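Local coordinates for protein type II restriction enzyme SfiI (PDB 2EZV) that cuts double-stranded DNA as a tetrameric type II restriction endonuclease, recognising the sequence GGCCNNNNNGGCC and leaving 5'-phosphate ends, at residues Q29-K33 / E244-P248; L8-E14 / R190-Y195; S15-T20 / R84-H90. One frame throughout, in Å; residues are numbered along the deposited sequence.

Contact 1 (Q29-K33 / E244-P248); sequences QQYSK and EYTQP
The backbones of Lys33 and Tyr245 come together closely, CA to CA 4.4 Å, where a helical turn, 29-33, meets the irregular segment 244-248. Thr246 N gives a hydrogen bond of 2.8 Å to Ser32 OG, with an N-H...O angle of 157°. Ser32 OG in turn donates to Gln29 O, one turn back, in the carbonyl plane. The hydroxyl accepts from the loop and donates to the helix, and so links the two. OG lies between its own backbone N and carbonyl carbon (chi1 76°), which lets it reach both partners.

Lys33 lies over one face of the Tyr245 ring. Its CB is 3.5 Å from the ring centroid, nearly on the normal, a CH-pi contact. Gln29 O and Gln30 O lie at the ring edge, in its plane. An alanine in place of Tyr245 would probably leave the Lys33 methylenes without their aromatic cover and open a gap beside the helix. Lys33 runs alongside Glu244, and NZ makes a long salt bridge to OE1, 3.6 Å.

Phe266 meets the Tyr245 ring. The contact packs helix 10-41 against the loop between strands 234-238 and 249-253, where Tyr239 OH also bonds to Ser32 O.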
loop_
_atom_site.group_PDB
_atom_site.type_symbol
_atom_site.label_atom_id
_atom_site.label_comp_id
_atom_site.label_asym_id
_atom_site.label_seq_id
_atom_site.Cartn_x
_atom_site.Cartn_y
_atom_site.Cartn_z
ATOM N N GLN D 29 -9.392 -17.133 -4.606
ATOM C CA GLN D 29 -9.264 -17.828 -5.876
ATOM C C GLN D 29 -7.923 -17.533 -6.537
ATOM O O GLN D 29 -7.162 -18.448 -6.859
ATOM C CB GLN D 29 -10.383 -17.424 -6.835
ATOM C CG GLN D 29 -10.171 -17.966 -8.249
ATOM C CD GLN D 29 -10.152 -19.491 -8.303
ATOM O OE1 GLN D 29 -9.510 -20.082 -9.173
ATOM N NE2 GLN D 29 -10.872 -20.131 -7.383
ATOM N N GLN D 30 -7.644 -16.250 -6.736
ATOM C CA GLN D 30 -6.414 -15.825 -7.379
ATOM C C GLN D 30 -5.169 -16.154 -6.559
ATOM O O GLN D 30 -4.054 -16.177 -7.084
ATOM C CB GLN D 30 -6.509 -14.325 -7.702
ATOM C CG GLN D 30 -7.669 -14.034 -8.666
ATOM C CD GLN D 30 -7.738 -12.604 -9.174
ATOM O OE1 GLN D 30 -8.541 -12.295 -10.048
ATOM N NE2 GLN D 30 -6.905 -11.730 -8.629
ATOM N N TYR D 31 -5.359 -16.428 -5.274
ATOM C CA TYR D 31 -4.247 -16.774 -4.396
ATOM C C TYR D 31 -4.192 -18.281 -4.126
ATOM O O TYR D 31 -3.312 -18.746 -3.406
ATOM C CB TYR D 31 -4.394 -16.044 -3.063
ATOM C CG TYR D 31 -3.161 -16.117 -2.188
ATOM C CD1 TYR D 31 -1.996 -15.428 -2.538
ATOM C CD2 TYR D 31 -3.150 -16.882 -1.017
ATOM C CE1 TYR D 31 -0.849 -15.500 -1.747
ATOM C CE2 TYR D 31 -2.000 -16.960 -0.220
ATOM C CZ TYR D 31 -0.858 -16.269 -0.593
ATOM O OH TYR D 31 0.284 -16.349 0.174
ATOM N N SER D 32 -5.126 -19.037 -4.707
ATOM C CA SER D 32 -5.205 -20.481 -4.469
ATOM C C SER D 32 -3.970 -21.306 -4.844
ATOM O O SER D 32 -3.634 -22.258 -4.146
ATOM C CB SER D 32 -6.444 -21.068 -5.158
ATOM O OG SER D 32 -6.259 -21.179 -6.554
ATOM N N LYS D 33 -3.295 -20.962 -5.937
ATOM C CA LYS D 33 -2.105 -21.713 -6.335
ATOM C C LYS D 33 -1.032 -21.611 -5.258
ATOM O O LYS D 33 -0.484 -22.627 -4.817
ATOM C CB LYS D 33 -1.546 -21.185 -7.655
ATOM C CG LYS D 33 -0.287 -21.909 -8.131
ATOM C CD LYS D 33 0.184 -21.353 -9.458
ATOM C CE LYS D 33 1.456 -22.027 -9.934
ATOM N NZ LYS D 33 2.579 -21.826 -8.979
ATOM N N GLU D 244 -3.629 -25.962 -11.006
ATOM C CA GLU D 244 -2.893 -25.646 -9.784
ATOM C C GLU D 244 -3.738 -24.738 -8.897
ATOM O O GLU D 244 -3.550 -24.689 -7.683
ATOM C CB GLU D 244 -1.588 -24.919 -10.097
ATOM C CG GLU D 244 -0.674 -25.589 -11.095
ATOM C CD GLU D 244 0.634 -24.829 -11.238
ATOM O OE1 GLU D 244 1.516 -25.017 -10.367
ATOM O OE2 GLU D 244 0.772 -24.030 -12.199
ATOM N N TYR D 245 -4.648 -23.990 -9.516
ATOM C CA TYR D 245 -5.521 -23.106 -8.762
ATOM C C TYR D 245 -6.791 -23.878 -8.498
ATOM O O TYR D 245 -7.022 -24.920 -9.104
ATOM C CB TYR D 245 -5.894 -21.857 -9.561
ATOM C CG TYR D 245 -4.757 -20.929 -9.889
ATOM C CD1 TYR D 245 -3.867 -21.213 -10.925
ATOM C CD2 TYR D 245 -4.588 -19.740 -9.181
ATOM C CE1 TYR D 245 -2.836 -20.329 -11.251
ATOM C CE2 TYR D 245 -3.564 -18.853 -9.495
ATOM C CZ TYR D 245 -2.691 -19.151 -10.529
ATOM O OH TYR D 245 -1.672 -18.269 -10.822
ATOM N N THR D 246 -7.613 -23.362 -7.599
ATOM C CA THR D 246 -8.878 -24.004 -7.298
ATOM C C THR D 246 -9.850 -23.758 -8.462
ATOM O O THR D 246 -9.592 -22.928 -9.330
ATOM C CB THR D 246 -9.495 -23.425 -6.010
ATOM O OG1 THR D 246 -9.422 -21.995 -6.055
ATOM C CG2 THR D 246 -8.764 -23.945 -4.774
ATOM N N GLN D 247 -10.956 -24.493 -8.479
ATOM C CA GLN D 247 -11.965 -24.320 -9.514
ATOM C C GLN D 247 -12.742 -23.048 -9.172
ATOM O O GLN D 247 -13.408 -22.970 -8.136
ATOM C CB GLN D 247 -12.913 -25.526 -9.554
ATOM C CG GLN D 247 -12.237 -26.831 -9.940
ATOM C CD GLN D 247 -11.782 -26.862 -11.396
ATOM O OE1 GLN D 247 -10.873 -27.616 -11.759
ATOM N NE2 GLN D 247 -12.424 -26.053 -12.238
ATOM N N PRO D 248 -12.654 -22.027 -10.040
ATOM C CA PRO D 248 -13.349 -20.756 -9.821
ATOM C C PRO D 248 -14.860 -20.932 -9.952
ATOM O O PRO D 248 -15.432 -20.694 -11.015
ATOM C CB PRO D 248 -12.769 -19.869 -10.917
ATOM C CG PRO D 248 -12.609 -20.857 -12.048
ATOM C CD PRO D 248 -11.986 -22.044 -11.356
#

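Contact 2 (L8-E14 / R190-Y195); sequences LSLDELE and RLKQRY
Arg190 reaches Leu8 with both terminal nitrogens. NH1 and NH2 each donate to the single atom Leu8 O, and both bonds are 2.9 Å. The oxygen lies in the guanidinium plane. The NH2 bond runs nearly along the C=O axis, while NH1 sits above the carbonyl plane. The Arg190 chain bends at chi3 (64°), which turns the guanidinium toward this carbonyl.

Arg194 serves two acids. Its NH1 and NH2 both grip Asp11 OD1, NH1 at 2.8 Å. Its NH1 also donates to Glu14 OE1, 2.8 Å away, on its anti lone pair. Asp11, Glu14 and Arg194 therefore form a salt-bridge network. Leu10 CB covers one face of the guanidinium, over its centre. Together with the two carboxylates at the edge it fixes the rotation of the group.

The contact joins the N-terminal end of helix 10-41 to the start of the short helix 192-195, with Leu191 at its N-cap position. Ser9 is the N-cap of helix 10-41 and forms a capping box with Glu12. Ser9 N donates to Glu12 OE1 at 2.8 Å. The return bond from Glu12 N to Ser9 OG is weak, and doubtful because OG is less surely placed. Asp11 N is satisfied by a water, which also accepts a weak bond from Arg194 NH2.

The other oxygen of Glu14, OE2, accepts from Tyr195 OH at 2.5 Å, at the ring edge. Arg233 makes a salt bridge to OE2 and a bond to the tyrosine oxygen. Leu191 CD2 packs on Leu10 CG at 3.6 Å, and Leu13 CD2 lies against Arg190 CB.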
loop_
_atom_site.group_PDB
_atom_site.type_symbol
_atom_site.label_atom_id
_atom_site.label_comp_id
_atom_site.label_asym_id
_atom_site.label_seq_id
_atom_site.Cartn_x
_atom_site.Cartn_y
_atom_site.Cartn_z
ATOM N N LEU D 8 -30.421 0.976 6.307
ATOM C CA LEU D 8 -30.517 0.102 5.142
ATOM C C LEU D 8 -31.604 -0.914 5.425
ATOM O O LEU D 8 -31.834 -1.278 6.578
ATOM C CB LEU D 8 -29.206 -0.656 4.892
ATOM C CG LEU D 8 -27.972 0.111 4.421
ATOM C CD1 LEU D 8 -26.877 -0.886 4.045
ATOM C CD2 LEU D 8 -28.330 0.968 3.227
ATOM N N SER D 9 -32.276 -1.372 4.380
ATOM C CA SER D 9 -33.302 -2.382 4.557
ATOM C C SER D 9 -32.545 -3.701 4.723
ATOM O O SER D 9 -31.359 -3.788 4.399
ATOM C CB SER D 9 -34.190 -2.451 3.320
ATOM O OG SER D 9 -33.431 -2.861 2.198
ATOM N N LEU D 10 -33.220 -4.724 5.228
ATOM C CA LEU D 10 -32.585 -6.021 5.404
ATOM C C LEU D 10 -32.000 -6.533 4.083
ATOM O O LEU D 10 -30.872 -7.018 4.037
ATOM C CB LEU D 10 -33.596 -7.031 5.959
ATOM C CG LEU D 10 -33.666 -7.205 7.479
ATOM C CD1 LEU D 10 -33.649 -5.857 8.163
ATOM C CD2 LEU D 10 -34.916 -8.002 7.842
ATOM N N ASP D 11 -32.763 -6.419 3.006
ATOM C CA ASP D 11 -32.278 -6.891 1.714
ATOM C C ASP D 11 -30.976 -6.222 1.301
ATOM O O ASP D 11 -30.035 -6.890 0.860
ATOM C CB ASP D 11 -33.332 -6.669 0.628
ATOM C CG ASP D 11 -34.336 -7.791 0.564
ATOM O OD1 ASP D 11 -34.169 -8.778 1.313
ATOM O OD2 ASP D 11 -35.288 -7.692 -0.239
ATOM N N GLU D 12 -30.925 -4.904 1.447
ATOM C CA GLU D 12 -29.737 -4.145 1.082
ATOM C C GLU D 12 -28.569 -4.548 1.967
ATOM O O GLU D 12 -27.428 -4.615 1.505
ATOM C CB GLU D 12 -30.022 -2.645 1.201
ATOM C CG GLU D 12 -31.256 -2.234 0.407
ATOM C CD GLU D 12 -31.701 -0.810 0.675
ATOM O OE1 GLU D 12 -31.619 -0.348 1.835
ATOM O OE2 GLU D 12 -32.155 -0.158 -0.280
ATOM N N LEU D 13 -28.859 -4.831 3.236
ATOM C CA LEU D 13 -27.829 -5.256 4.178
ATOM C C LEU D 13 -27.212 -6.577 3.729
ATOM O O LEU D 13 -25.996 -6.727 3.726
ATOM C CB LEU D 13 -28.413 -5.412 5.585
ATOM C CG LEU D 13 -27.429 -5.922 6.640
ATOM C CD1 LEU D 13 -26.198 -5.032 6.642
ATOM C CD2 LEU D 13 -28.079 -5.933 8.013
ATOM N N GLU D 14 -28.046 -7.534 3.342
ATOM C CA GLU D 14 -27.530 -8.830 2.887
ATOM C C GLU D 14 -26.695 -8.612 1.628
ATOM O O GLU D 14 -25.689 -9.283 1.397
ATOM C CB GLU D 14 -28.677 -9.799 2.563
ATOM C CG GLU D 14 -29.587 -10.142 3.739
ATOM C CD GLU D 14 -30.173 -11.534 3.619
ATOM O OE1 GLU D 14 -31.397 -11.699 3.819
ATOM O OE2 GLU D 14 -29.399 -12.475 3.330
ATOM N N ARG D 190 -28.845 -7.978 12.780
ATOM C CA ARG D 190 -30.107 -7.425 12.283
ATOM C C ARG D 190 -30.942 -8.415 11.486
ATOM O O ARG D 190 -32.140 -8.191 11.280
ATOM C CB ARG D 190 -29.862 -6.213 11.385
ATOM C CG ARG D 190 -29.638 -4.894 12.094
ATOM C CD ARG D 190 -29.645 -3.778 11.055
ATOM N NE ARG D 190 -30.952 -3.677 10.421
ATOM C CZ ARG D 190 -31.203 -3.009 9.302
ATOM N NH1 ARG D 190 -30.230 -2.372 8.665
ATOM N NH2 ARG D 190 -32.437 -2.970 8.818
ATOM N N LEU D 191 -30.307 -9.496 11.038
ATOM C CA LEU D 191 -30.964 -10.511 10.226
ATOM C C LEU D 191 -31.424 -11.747 10.999
ATOM O O LEU D 191 -31.767 -12.766 10.395
ATOM C CB LEU D 191 -30.019 -10.942 9.100
ATOM C CG LEU D 191 -29.602 -9.821 8.144
ATOM C CD1 LEU D 191 -28.430 -10.267 7.282
ATOM C CD2 LEU D 191 -30.796 -9.432 7.289
ATOM N N LYS D 192 -31.447 -11.659 12.325
ATOM C CA LYS D 192 -31.858 -12.794 13.144
ATOM C C LYS D 192 -33.232 -13.353 12.780
ATOM O O LYS D 192 -33.370 -14.553 12.559
ATOM C CB LYS D 192 -31.830 -12.427 14.633
ATOM C CG LYS D 192 -32.278 -13.569 15.521
ATOM C CD LYS D 192 -31.902 -13.353 16.973
ATOM C CE LYS D 192 -32.432 -14.497 17.822
ATOM N NZ LYS D 192 -32.085 -15.836 17.248
ATOM N N GLN D 193 -34.241 -12.489 12.715
ATOM C CA GLN D 193 -35.593 -12.929 12.385
ATOM C C GLN D 193 -35.629 -13.766 11.099
ATOM O O GLN D 193 -36.420 -14.709 10.986
ATOM C CB GLN D 193 -36.519 -11.719 12.256
ATOM N N ARG D 194 -34.768 -13.424 10.141
ATOM C CA ARG D 194 -34.705 -14.142 8.872
ATOM C C ARG D 194 -33.977 -15.486 8.918
ATOM O O ARG D 194 -34.395 -16.433 8.259
ATOM C CB ARG D 194 -34.034 -13.278 7.793
ATOM C CG ARG D 194 -34.868 -12.128 7.267
ATOM C CD ARG D 194 -34.202 -11.501 6.043
ATOM N NE ARG D 194 -35.015 -10.435 5.469
ATOM C CZ ARG D 194 -34.675 -9.723 4.402
ATOM N NH1 ARG D 194 -33.528 -9.956 3.779
ATOM N NH2 ARG D 194 -35.486 -8.777 3.957
ATOM N N TYR D 195 -32.893 -15.571 9.684
ATOM C CA TYR D 195 -32.110 -16.807 9.750
ATOM C C TYR D 195 -32.200 -17.658 11.031
ATOM O O TYR D 195 -31.771 -18.810 11.030
ATOM C CB TYR D 195 -30.631 -16.499 9.457
ATOM C CG TYR D 195 -30.357 -16.044 8.036
ATOM C CD1 TYR D 195 -30.462 -14.699 7.669
ATOM C CD2 TYR D 195 -30.034 -16.969 7.050
ATOM C CE1 TYR D 195 -30.251 -14.292 6.348
ATOM C CE2 TYR D 195 -29.827 -16.576 5.733
ATOM C CZ TYR D 195 -29.938 -15.241 5.388
ATOM O OH TYR D 195 -29.754 -14.887 4.072
HETATM O O HOH W 1 -35.576 -6.220 2.864
#

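Contact 3 (S15-T20 / R84-H90); sequences SVEKQT and RWLPSPH
One water is gripped by Gln19, Ser15 and His90, and so ties the loop to the helix. It donates to Gln19 OE1 at 2.7 Å. It also bonds to Ser15 OG and to His90 NE2.

Gln19 makes a direct hydrogen bond across the contact as well. Its NE2 donates to Pro87 O at 3.0 Å, with the acceptor close to the amide plane. The N-H...O angle is 140°, so the bond is bent. CG of Gln19 sits between the backbone N and the carbonyl carbon (chi1 75°), and the chain then runs out extended to the loop. Leu86 CG and Ser88 CB pack beside the amide.

Val16 CG1 packs on His90 CD2 at 3.7 Å. Ser88 OG accepts from His90 N, an ST turn that shapes the loop beyond the strand, and it also hydrogen-bonds Gly91 O.

Val16 O accepts from two donors of Thr20, its backbone N and its hydroxyl. OG1 donates over 2.7 Å, and the two donors arrive from opposite faces of the carbonyl plane. The hydroxyl has a further partner in Gln95 NE2. On the other segment, Leu86 CD2 comes up to Thr20 OG1 at 3.5 Å. Thr20 CG2 touches Arg84 NH2, whose charged group is held by Glu66 and Gln95.

Pro89 of a second subunit packs on Ser15 and Gln19. The axes of the short segments 15-20 and 84-86 approach to 11.6 Å and lie at 109°, so the helix crosses the strand steeply. Strand 80-86 is paired antiparallel with strand 93-104, and Val16 also packs on Leu93 of that neighbour. Thr20 reaches strand 151-167 of the same sheet.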
loop_
_atom_site.group_PDB
_atom_site.type_symbol
_atom_site.label_atom_id
_atom_site.label_comp_id
_atom_site.label_asym_id
_atom_site.label_seq_id
_atom_site.Cartn_x
_atom_site.Cartn_y
_atom_site.Cartn_z
ATOM N N SER D 15 -27.133 -7.659 0.818
ATOM C CA SER D 15 -26.457 -7.332 -0.418
ATOM C C SER D 15 -25.015 -6.897 -0.180
ATOM O O SER D 15 -24.119 -7.292 -0.929
ATOM C CB SER D 15 -27.226 -6.226 -1.148
ATOM O OG SER D 15 -26.590 -5.887 -2.361
ATOM N N VAL D 16 -24.782 -6.091 0.852
ATOM C CA VAL D 16 -23.420 -5.650 1.116
ATOM C C VAL D 16 -22.585 -6.799 1.657
ATOM O O VAL D 16 -21.362 -6.817 1.486
ATOM C CB VAL D 16 -23.342 -4.469 2.128
ATOM C CG1 VAL D 16 -24.644 -3.710 2.155
ATOM C CG2 VAL D 16 -22.947 -4.966 3.483
ATOM N N GLU D 17 -23.227 -7.750 2.326
ATOM C CA GLU D 17 -22.470 -8.881 2.847
ATOM C C GLU D 17 -22.091 -9.730 1.644
ATOM O O GLU D 17 -20.985 -10.261 1.560
ATOM C CB GLU D 17 -23.295 -9.687 3.861
ATOM C CG GLU D 17 -23.307 -9.063 5.252
ATOM C CD GLU D 17 -24.159 -9.823 6.267
ATOM O OE1 GLU D 17 -24.112 -9.467 7.463
ATOM O OE2 GLU D 17 -24.881 -10.769 5.885
ATOM N N LYS D 18 -23.006 -9.810 0.689
ATOM C CA LYS D 18 -22.767 -10.588 -0.515
ATOM C C LYS D 18 -21.594 -10.046 -1.332
ATOM O O LYS D 18 -20.746 -10.817 -1.769
ATOM C CB LYS D 18 -24.024 -10.619 -1.384
ATOM C CG LYS D 18 -23.994 -11.669 -2.479
ATOM C CD LYS D 18 -25.263 -11.582 -3.297
ATOM C CE LYS D 18 -25.373 -12.703 -4.306
ATOM N NZ LYS D 18 -26.602 -12.560 -5.150
ATOM N N GLN D 19 -21.531 -8.730 -1.537
ATOM C CA GLN D 19 -20.421 -8.188 -2.318
ATOM C C GLN D 19 -19.121 -8.247 -1.521
ATOM O O GLN D 19 -18.035 -8.318 -2.091
ATOM C CB GLN D 19 -20.715 -6.758 -2.818
ATOM C CG GLN D 19 -20.641 -5.632 -1.797
ATOM C CD GLN D 19 -20.856 -4.260 -2.440
ATOM O OE1 GLN D 19 -21.903 -3.998 -3.019
ATOM N NE2 GLN D 19 -19.863 -3.387 -2.335
ATOM N N THR D 20 -19.228 -8.236 -0.198
ATOM C CA THR D 20 -18.040 -8.344 0.648
ATOM C C THR D 20 -17.499 -9.760 0.430
ATOM O O THR D 20 -16.314 -9.960 0.174
ATOM C CB THR D 20 -18.385 -8.166 2.131
ATOM O OG1 THR D 20 -18.784 -6.812 2.365
ATOM C CG2 THR D 20 -17.191 -8.505 3.016
ATOM N N ARG D 84 -12.861 -0.037 7.310
ATOM C CA ARG D 84 -12.716 0.573 5.994
ATOM C C ARG D 84 -14.041 1.099 5.445
ATOM O O ARG D 84 -15.089 0.888 6.035
ATOM C CB ARG D 84 -12.197 -0.493 5.028
ATOM C CG ARG D 84 -13.232 -1.618 4.854
ATOM C CD ARG D 84 -12.771 -2.824 4.062
ATOM N NE ARG D 84 -13.936 -3.647 3.734
ATOM C CZ ARG D 84 -13.910 -4.774 3.023
ATOM N NH1 ARG D 84 -12.767 -5.252 2.557
ATOM N NH2 ARG D 84 -15.046 -5.401 2.738
ATOM N N TRP D 85 -13.975 1.786 4.306
ATOM C CA TRP D 85 -15.166 2.298 3.633
ATOM C C TRP D 85 -15.466 1.305 2.514
ATOM O O TRP D 85 -14.575 0.935 1.747
ATOM C CB TRP D 85 -14.918 3.667 2.986
ATOM C CG TRP D 85 -14.762 4.816 3.923
ATOM C CD1 TRP D 85 -13.607 5.457 4.243
ATOM C CD2 TRP D 85 -15.815 5.530 4.585
ATOM N NE1 TRP D 85 -13.871 6.538 5.054
ATOM C CE2 TRP D 85 -15.218 6.607 5.277
ATOM C CE3 TRP D 85 -17.209 5.368 4.651
ATOM C CZ2 TRP D 85 -15.965 7.524 6.029
ATOM C CZ3 TRP D 85 -17.953 6.284 5.399
ATOM C CH2 TRP D 85 -17.326 7.348 6.076
ATOM N N LEU D 86 -16.712 0.869 2.422
ATOM C CA LEU D 86 -17.082 -0.059 1.378
ATOM C C LEU D 86 -17.983 0.652 0.373
ATOM O O LEU D 86 -19.141 0.950 0.661
ATOM C CB LEU D 86 -17.819 -1.260 1.975
ATOM C CG LEU D 86 -18.277 -2.343 0.988
ATOM C CD1 LEU D 86 -17.047 -2.982 0.347
ATOM C CD2 LEU D 86 -19.122 -3.399 1.711
ATOM N N PRO D 87 -17.455 0.953 -0.820
ATOM C CA PRO D 87 -18.311 1.630 -1.799
ATOM C C PRO D 87 -19.411 0.707 -2.310
ATOM O O PRO D 87 -19.186 -0.485 -2.511
ATOM C CB PRO D 87 -17.329 2.040 -2.896
ATOM C CG PRO D 87 -16.251 1.028 -2.801
ATOM C CD PRO D 87 -16.072 0.825 -1.311
ATOM N N SER D 88 -20.604 1.253 -2.501
ATOM C CA SER D 88 -21.721 0.463 -3.003
ATOM C C SER D 88 -22.837 1.396 -3.439
ATOM O O SER D 88 -22.809 2.580 -3.156
ATOM C CB SER D 88 -22.252 -0.482 -1.919
ATOM O OG SER D 88 -23.107 0.203 -1.029
ATOM N N PRO D 89 -23.844 0.866 -4.132
ATOM C CA PRO D 89 -24.921 1.757 -4.557
ATOM C C PRO D 89 -25.806 2.184 -3.396
ATOM O O PRO D 89 -26.568 3.137 -3.511
ATOM C CB PRO D 89 -25.654 0.927 -5.607
ATOM C CG PRO D 89 -25.452 -0.466 -5.117
ATOM C CD PRO D 89 -24.012 -0.481 -4.698
ATOM N N HIS D 90 -25.693 1.486 -2.271
ATOM C CA HIS D 90 -26.491 1.812 -1.100
ATOM C C HIS D 90 -25.874 3.015 -0.400
ATOM O O HIS D 90 -26.509 3.659 0.442
ATOM C CB HIS D 90 -26.511 0.641 -0.120
ATOM C CG HIS D 90 -26.674 -0.696 -0.770
ATOM N ND1 HIS D 90 -27.767 -1.024 -1.541
ATOM C CD2 HIS D 90 -25.896 -1.803 -0.730
ATOM C CE1 HIS D 90 -27.658 -2.276 -1.946
ATOM N NE2 HIS D 90 -26.532 -2.771 -1.466
HETATM O O HOH W 2 -24.302 -4.206 -1.736
#

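In the fold
All three contacts use the long helix 10-41, each at a different level. From the N terminus, contact 2 comes first: the start of the helix meets the turn and short helix at 190-195, closing a large loop of the chain. Contact 3 follows on the next turns and closes a shorter loop to 84-90, which lies within that of contact 2. These two touch through Leu8 and His90. Contact 1 lies further along the helix and binds the late segment 244-248, so its loop crosses both others. Together they tie the helix to strand 80-86 and the loop after it, to the 190-195 region and to the C-terminal part. Contacts 1 and 3 also touch a second subunit.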